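Local coordinates for Mgp-operon protein 3 (Mycoplasma pneumoniae, PDB 6RJ1), which probably helps the bacterium adhere to host cells as a membrane-anchored extracellular adhesin subunit acting with P1, and may bind sugars, at residues A792-L804 with V810-L822. Residues are numbered along the deposited sequence; the frame is centred on the assembly and turned at random.
Sequences ARGHKPNYSAVLL and VRLNFNPDTDKLL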
# COMPACT_ATOMS: atom_id res chain seq x y z
N ALA A 792 -5.41 -34.35 -9.68
CA ALA A 792 -5.92 -35.68 -9.34
C ALA A 792 -7.45 -35.79 -9.45
O ALA A 792 -8.14 -34.77 -9.37
CB ALA A 792 -5.47 -36.06 -7.94
N ARG A 793 -7.97 -37.03 -9.66
CA ARG A 793 -9.39 -37.33 -9.77
C ARG A 793 -10.17 -36.85 -8.53
O ARG A 793 -9.77 -37.13 -7.40
CB ARG A 793 -9.60 -38.83 -9.99
CG ARG A 793 -10.11 -39.20 -11.38
CD ARG A 793 -11.47 -39.91 -11.33
NE ARG A 793 -11.63 -40.87 -12.41
CZ ARG A 793 -12.73 -41.59 -12.63
NH1 ARG A 793 -12.79 -42.44 -13.65
NH2 ARG A 793 -13.79 -41.46 -11.84
N GLY A 794 -11.23 -36.09 -8.79
CA GLY A 794 -12.12 -35.55 -7.76
C GLY A 794 -11.67 -34.27 -7.09
O GLY A 794 -12.22 -33.92 -6.04
N HIS A 795 -10.68 -33.57 -7.68
CA HIS A 795 -10.16 -32.31 -7.14
C HIS A 795 -10.29 -31.19 -8.17
O HIS A 795 -10.08 -31.41 -9.36
CB HIS A 795 -8.70 -32.46 -6.68
CG HIS A 795 -8.55 -33.30 -5.45
ND1 HIS A 795 -8.40 -34.68 -5.53
CD2 HIS A 795 -8.51 -32.94 -4.15
CE1 HIS A 795 -8.28 -35.10 -4.29
NE2 HIS A 795 -8.34 -34.09 -3.42
N LYS A 796 -10.67 -29.99 -7.70
CA LYS A 796 -10.85 -28.79 -8.52
C LYS A 796 -9.49 -28.28 -9.06
O LYS A 796 -8.49 -28.47 -8.37
CB LYS A 796 -11.53 -27.67 -7.70
CG LYS A 796 -12.98 -27.95 -7.29
CD LYS A 796 -14.02 -27.58 -8.36
CE LYS A 796 -14.48 -26.13 -8.49
NZ LYS A 796 -14.91 -25.54 -7.20
N PRO A 797 -9.44 -27.61 -10.24
CA PRO A 797 -8.14 -27.10 -10.74
C PRO A 797 -7.57 -25.98 -9.86
O PRO A 797 -8.30 -25.07 -9.47
CB PRO A 797 -8.46 -26.59 -12.15
CG PRO A 797 -9.92 -26.32 -12.14
CD PRO A 797 -10.53 -27.30 -11.19
N ASN A 798 -6.26 -26.06 -9.55
CA ASN A 798 -5.54 -25.11 -8.71
C ASN A 798 -5.46 -23.71 -9.31
O ASN A 798 -5.45 -23.54 -10.52
CB ASN A 798 -4.11 -25.60 -8.40
CG ASN A 798 -3.97 -26.93 -7.70
OD1 ASN A 798 -4.79 -27.34 -6.87
ND2 ASN A 798 -2.90 -27.63 -8.02
N TYR A 799 -5.36 -22.71 -8.43
CA TYR A 799 -5.21 -21.32 -8.82
C TYR A 799 -4.36 -20.55 -7.83
O TYR A 799 -4.39 -20.82 -6.63
CB TYR A 799 -6.56 -20.64 -9.11
CG TYR A 799 -7.53 -20.61 -7.95
CD1 TYR A 799 -7.54 -19.54 -7.05
CD2 TYR A 799 -8.47 -21.62 -7.78
CE1 TYR A 799 -8.45 -19.50 -5.99
CE2 TYR A 799 -9.39 -21.58 -6.73
CZ TYR A 799 -9.37 -20.52 -5.84
OH TYR A 799 -10.27 -20.49 -4.80
N SER A 800 -3.60 -19.60 -8.35
CA SER A 800 -2.71 -18.76 -7.57
C SER A 800 -2.75 -17.35 -8.07
O SER A 800 -3.15 -17.10 -9.20
CB SER A 800 -1.28 -19.29 -7.66
OG SER A 800 -1.19 -20.59 -7.09
N ALA A 801 -2.34 -16.41 -7.23
CA ALA A 801 -2.24 -15.01 -7.61
C ALA A 801 -0.80 -14.62 -7.41
O ALA A 801 -0.15 -15.10 -6.47
CB ALA A 801 -3.13 -14.15 -6.74
N VAL A 802 -0.26 -13.82 -8.32
CA VAL A 802 1.12 -13.38 -8.17
C VAL A 802 1.18 -11.87 -8.18
O VAL A 802 0.27 -11.21 -8.69
CB VAL A 802 2.15 -14.03 -9.14
CG1 VAL A 802 2.17 -15.56 -9.04
CG2 VAL A 802 1.96 -13.56 -10.57
N LEU A 803 2.23 -11.32 -7.59
CA LEU A 803 2.49 -9.88 -7.55
C LEU A 803 3.99 -9.62 -7.41
O LEU A 803 4.74 -10.46 -6.90
CB LEU A 803 1.69 -9.15 -6.44
CG LEU A 803 2.11 -9.40 -5.00
CD1 LEU A 803 2.17 -8.11 -4.23
CD2 LEU A 803 1.21 -10.42 -4.34
N LEU A 804 4.41 -8.46 -7.90
CA LEU A 804 5.80 -8.04 -7.85
C LEU A 804 6.00 -7.08 -6.69
O LEU A 804 5.17 -6.18 -6.46
CB LEU A 804 6.18 -7.39 -9.19
CG LEU A 804 7.00 -8.23 -10.20
CD1 LEU A 804 6.48 -9.67 -10.33
CD2 LEU A 804 7.00 -7.58 -11.55
N VAL A 810 6.08 -12.51 -5.36
CA VAL A 810 5.32 -13.18 -4.31
C VAL A 810 4.14 -13.92 -4.93
O VAL A 810 3.40 -13.35 -5.74
CB VAL A 810 4.96 -12.32 -3.06
CG1 VAL A 810 5.10 -10.83 -3.33
CG2 VAL A 810 3.58 -12.65 -2.49
N ARG A 811 4.02 -15.20 -4.58
CA ARG A 811 2.96 -16.08 -5.03
C ARG A 811 2.02 -16.37 -3.87
O ARG A 811 2.47 -16.68 -2.76
CB ARG A 811 3.54 -17.38 -5.60
CG ARG A 811 2.48 -18.24 -6.28
CD ARG A 811 3.06 -19.53 -6.80
NE ARG A 811 1.99 -20.47 -7.13
CZ ARG A 811 2.20 -21.69 -7.60
NH1 ARG A 811 3.43 -22.14 -7.78
NH2 ARG A 811 1.17 -22.48 -7.88
N LEU A 812 0.72 -16.29 -4.14
CA LEU A 812 -0.34 -16.55 -3.17
C LEU A 812 -1.11 -17.78 -3.60
O LEU A 812 -1.66 -17.81 -4.69
CB LEU A 812 -1.23 -15.31 -2.98
CG LEU A 812 -0.48 -14.00 -2.70
CD1 LEU A 812 -1.41 -12.81 -2.79
CD2 LEU A 812 0.27 -14.05 -1.37
N ASN A 813 -1.09 -18.82 -2.76
CA ASN A 813 -1.70 -20.12 -3.03
C ASN A 813 -3.01 -20.33 -2.29
O ASN A 813 -3.14 -19.95 -1.13
CB ASN A 813 -0.71 -21.25 -2.75
CG ASN A 813 0.64 -21.00 -3.38
OD1 ASN A 813 0.80 -21.03 -4.60
ND2 ASN A 813 1.63 -20.70 -2.55
N PHE A 814 -3.97 -20.95 -2.99
CA PHE A 814 -5.32 -21.21 -2.48
C PHE A 814 -5.75 -22.66 -2.66
O PHE A 814 -5.24 -23.35 -3.55
CB PHE A 814 -6.34 -20.27 -3.15
CG PHE A 814 -5.97 -18.80 -3.15
CD1 PHE A 814 -6.26 -18.00 -2.06
CD2 PHE A 814 -5.32 -18.23 -4.24
CE1 PHE A 814 -5.91 -16.65 -2.05
CE2 PHE A 814 -4.97 -16.88 -4.23
CZ PHE A 814 -5.26 -16.10 -3.13
N ASN A 815 -6.68 -23.12 -1.81
CA ASN A 815 -7.28 -24.46 -1.87
C ASN A 815 -8.49 -24.36 -2.82
O ASN A 815 -9.47 -23.68 -2.49
CB ASN A 815 -7.70 -24.92 -0.47
CG ASN A 815 -8.18 -26.35 -0.40
OD1 ASN A 815 -9.15 -26.75 -1.05
ND2 ASN A 815 -7.52 -27.14 0.42
N PRO A 816 -8.44 -24.98 -4.02
CA PRO A 816 -9.58 -24.85 -4.95
C PRO A 816 -10.84 -25.63 -4.57
O PRO A 816 -11.92 -25.33 -5.09
CB PRO A 816 -8.99 -25.30 -6.28
CG PRO A 816 -7.90 -26.24 -5.92
CD PRO A 816 -7.35 -25.80 -4.59
N ASP A 817 -10.71 -26.63 -3.68
CA ASP A 817 -11.84 -27.45 -3.23
C ASP A 817 -12.71 -26.73 -2.20
O ASP A 817 -13.87 -27.12 -2.01
CB ASP A 817 -11.35 -28.80 -2.67
CG ASP A 817 -10.38 -29.56 -3.56
OD1 ASP A 817 -10.62 -29.63 -4.79
OD2 ASP A 817 -9.39 -30.11 -3.02
N THR A 818 -12.15 -25.70 -1.51
CA THR A 818 -12.85 -24.93 -0.47
C THR A 818 -12.89 -23.42 -0.75
O THR A 818 -13.65 -22.71 -0.08
CB THR A 818 -12.22 -25.18 0.92
OG1 THR A 818 -10.88 -24.69 0.94
CG2 THR A 818 -12.28 -26.65 1.35
N ASP A 819 -12.07 -22.94 -1.71
CA ASP A 819 -11.93 -21.53 -2.11
C ASP A 819 -11.49 -20.67 -0.91
O ASP A 819 -12.05 -19.61 -0.62
CB ASP A 819 -13.18 -20.99 -2.84
CG ASP A 819 -13.51 -21.74 -4.11
OD1 ASP A 819 -12.64 -21.82 -5.00
OD2 ASP A 819 -14.65 -22.26 -4.22
N LYS A 820 -10.48 -21.19 -0.21
CA LYS A 820 -9.84 -20.61 0.97
C LYS A 820 -8.32 -20.59 0.76
O LYS A 820 -7.83 -21.13 -0.24
CB LYS A 820 -10.19 -21.46 2.21
CG LYS A 820 -11.64 -21.34 2.66
CD LYS A 820 -11.97 -22.34 3.76
CE LYS A 820 -13.37 -22.18 4.30
NZ LYS A 820 -13.43 -21.12 5.34
N LEU A 821 -7.57 -19.97 1.68
CA LEU A 821 -6.10 -19.90 1.65
C LEU A 821 -5.51 -21.30 1.84
O LEU A 821 -6.04 -22.07 2.65
CB LEU A 821 -5.63 -18.97 2.78
CG LEU A 821 -5.22 -17.53 2.44
CD1 LEU A 821 -6.25 -16.82 1.59
CD2 LEU A 821 -5.04 -16.74 3.69
N LEU A 822 -4.44 -21.65 1.09
CA LEU A 822 -3.80 -22.97 1.19
C LEU A 822 -3.08 -23.14 2.54
O LEU A 822 -2.15 -22.40 2.86
CB LEU A 822 -2.86 -23.22 -0.00
CG LEU A 822 -2.41 -24.67 -0.23
CD1 LEU A 822 -3.55 -25.54 -0.76
CD2 LEU A 822 -1.24 -24.72 -1.20
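Y799 sets its ring against F814 and P816 of 810-822, with CE1 3.6 Å from F814 CB and CE2 3.8 Å from P816 CB. Its CG stands between the backbone N and the carbonyl carbon (chi1 60°), a rotation that turns the ring toward F814 and P816. The rings of Y799 and F814 lie at 23° to each other, centres 5.6 Å apart, so little of one covers the other. A tyrosine suits this place because its apolar ring packs on F814 and P816 while its hydroxyl reaches a carboxylate: OH donates to D819 OD1 at 2.7 Å, on the lone pair away from the other oxygen. Further toward the 792-795 turn, the amide N of K796 gives D817 OD1 a nearly straight bond of 2.9 Å.

Strands 799-805 and 808-815 form an antiparallel beta hairpin within a five-stranded sheet. A801 and L803 exchange paired backbone bonds with L812 and V810; their side chains share a face with those partners, and L803 CG touches V810 CG1 at 3.7 Å. On the other face the extended chain of R811 runs along the sheet, its CG beside V802 CG1, and brings NE and NH2 side-on to S800 OG, at 3.2 and 3.1 Å, in the guanidinium plane. Serine suits the spot because its short side chain puts one oxygen at the guanidinium edge, where it can accept from both nitrogens.

Farther out, E899 forms a salt bridge with R811 NH2 and the A914 carbonyl accepts from NH1, fixing the guanidinium's rotation. V551 and I698 pack against the face bearing A801 and F814. Past P816 the chain turns back through a G1 beta bulge, with D819, at the positive phi (59°) of the bulge's first position, and K820 opposite the single residue N815; this tight turn presents the D819 carboxylate to Y799.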